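Local coordinates for protein nucleoporin NUP170 (Chaetomium thermophilum, PDB 5HAX) that probably serves as a scaffold nucleoporin of the inner ring of the nuclear pore complex, joining a beta-propeller to a helical domain, at residues I114-L119 with S174-I179. Sequence-based numbering, arbitrary orientation.
Sequences ITAVAL and SDVSFI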
loop_
_atom_site.group_PDB
_atom_site.type_symbol
_atom_site.label_atom_id
_atom_site.label_comp_id
_atom_site.label_asym_id
_atom_site.label_seq_id
_atom_site.Cartn_x
_atom_site.Cartn_y
_atom_site.Cartn_z
ATOM N N ILE A 114 16.983 -26.619 6.408
ATOM C CA ILE A 114 15.825 -25.748 6.229
ATOM C C ILE A 114 15.721 -25.368 4.759
ATOM O O ILE A 114 16.701 -24.925 4.149
ATOM C CB ILE A 114 15.943 -24.499 7.119
ATOM C CG1 ILE A 114 15.827 -24.889 8.595
ATOM C CG2 ILE A 114 14.862 -23.475 6.767
ATOM C CD1 ILE A 114 16.232 -23.787 9.552
ATOM N N THR A 115 14.521 -25.520 4.192
ATOM C CA THR A 115 14.274 -25.217 2.789
ATOM C C THR A 115 13.315 -24.054 2.572
ATOM O O THR A 115 13.258 -23.525 1.458
ATOM C CB THR A 115 13.719 -26.457 2.069
ATOM O OG1 THR A 115 12.553 -26.932 2.750
ATOM C CG2 THR A 115 14.769 -27.565 2.026
ATOM N N ALA A 116 12.570 -23.643 3.595
ATOM C CA ALA A 116 11.661 -22.513 3.470
ATOM C C ALA A 116 11.290 -22.018 4.860
ATOM O O ALA A 116 11.227 -22.799 5.814
ATOM C CB ALA A 116 10.397 -22.890 2.686
ATOM N N VAL A 117 11.052 -20.711 4.956
ATOM C CA VAL A 117 10.639 -20.058 6.195
ATOM C C VAL A 117 9.640 -18.963 5.841
ATOM O O VAL A 117 9.799 -18.272 4.830
ATOM C CB VAL A 117 11.846 -19.466 6.960
ATOM C CG1 VAL A 117 11.386 -18.758 8.230
ATOM C CG2 VAL A 117 12.862 -20.551 7.289
ATOM N N ALA A 118 8.615 -18.796 6.678
ATOM C CA ALA A 118 7.605 -17.776 6.433
ATOM C C ALA A 118 6.956 -17.354 7.744
ATOM O O ALA A 118 6.929 -18.104 8.722
ATOM C CB ALA A 118 6.534 -18.269 5.455
ATOM N N LEU A 119 6.424 -16.132 7.739
ATOM C CA LEU A 119 5.722 -15.547 8.875
ATOM C C LEU A 119 4.283 -15.283 8.455
ATOM O O LEU A 119 4.038 -14.462 7.564
ATOM C CB LEU A 119 6.403 -14.250 9.321
ATOM C CG LEU A 119 5.884 -13.597 10.603
ATOM C CD1 LEU A 119 6.245 -14.445 11.811
ATOM C CD2 LEU A 119 6.439 -12.186 10.743
ATOM N N SER A 174 7.562 -34.518 -1.103
ATOM C CA SER A 174 7.525 -33.298 -1.900
ATOM C C SER A 174 8.294 -32.183 -1.200
ATOM O O SER A 174 8.022 -31.863 -0.037
ATOM C CB SER A 174 6.082 -32.863 -2.156
ATOM O OG SER A 174 5.405 -33.797 -2.978
ATOM N N ASP A 175 9.243 -31.591 -1.922
ATOM C CA ASP A 175 9.988 -30.439 -1.430
ATOM C C ASP A 175 9.052 -29.287 -1.080
ATOM O O ASP A 175 7.997 -29.105 -1.696
ATOM C CB ASP A 175 11.000 -29.990 -2.488
ATOM C CG ASP A 175 11.563 -28.609 -2.218
ATOM O OD1 ASP A 175 12.518 -28.500 -1.424
ATOM O OD2 ASP A 175 11.055 -27.633 -2.811
ATOM N N VAL A 176 9.448 -28.504 -0.077
ATOM C CA VAL A 176 8.733 -27.294 0.328
ATOM C C VAL A 176 9.694 -26.121 0.174
ATOM O O VAL A 176 10.656 -25.993 0.945
ATOM C CB VAL A 176 8.207 -27.384 1.769
ATOM C CG1 VAL A 176 7.551 -26.067 2.179
ATOM C CG2 VAL A 176 7.218 -28.533 1.908
ATOM N N SER A 177 9.430 -25.263 -0.814
ATOM C CA SER A 177 10.199 -24.046 -1.039
ATOM C C SER A 177 9.357 -22.783 -0.967
ATOM O O SER A 177 9.922 -21.684 -1.006
ATOM C CB SER A 177 10.895 -24.090 -2.411
ATOM O OG SER A 177 11.939 -25.045 -2.433
ATOM N N PHE A 178 8.036 -22.904 -0.865
ATOM C CA PHE A 178 7.139 -21.756 -0.857
ATOM C C PHE A 178 6.074 -21.973 0.205
ATOM O O PHE A 178 5.414 -23.016 0.220
ATOM C CB PHE A 178 6.495 -21.555 -2.235
ATOM C CG PHE A 178 7.479 -21.603 -3.371
ATOM C CD1 PHE A 178 8.349 -20.550 -3.594
ATOM C CD2 PHE A 178 7.534 -22.702 -4.214
ATOM C CE1 PHE A 178 9.261 -20.590 -4.635
ATOM C CE2 PHE A 178 8.440 -22.750 -5.259
ATOM C CZ PHE A 178 9.306 -21.694 -5.470
ATOM N N ILE A 179 5.921 -20.992 1.092
ATOM C CA ILE A 179 4.913 -21.011 2.145
ATOM C C ILE A 179 4.180 -19.680 2.107
ATOM O O ILE A 179 4.816 -18.620 2.076
ATOM C CB ILE A 179 5.535 -21.231 3.539
ATOM C CG1 ILE A 179 6.447 -22.461 3.546
ATOM C CG2 ILE A 179 4.439 -21.360 4.596
ATOM C CD1 ILE A 179 7.322 -22.557 4.781
HETATM O O HOH W 1 11.471 -29.193 2.052
HETATM O O HOH W 2 14.203 -24.208 -1.037
#
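T115 reaches across to the backbone of V176: its OG1 donates to V176 O at 2.8 Å, in the carbonyl plane with a C=O...OG1 angle of 154°. A chi1 of 55° sets the hydroxyl between backbone N and carbonyl carbon, turned toward V176. Water 1 donates to T115 OG1 and accepts from V176 N, so hydroxyl and water together grip both polar backbone atoms of V176. Water 2 donates to T115 O and to S177 OG, and that serine hydroxyl in turn donates to the syn lone pair of D175 OD2 at 2.8 Å. I179 drops its CD1 to 3.7 Å from A116 CB, while its CB sits 3.7 Å from A118 CB; both alanine methyls point toward segment 174-179. A valine at T115 would probably leave V176 O without its donor and water 1 without one of its partners. Strands 114-120 and 178-181 begin successive four-stranded antiparallel sheets, consistent with neighbouring propeller blades; T115-A116 opposite A138, and S177-F178 opposite G190, form classic beta bulges within their own sheets. The chemistry implies two probable blades joined by one direct bond and bridging waters at one end, and by alanine methyls packed against I179 at the other.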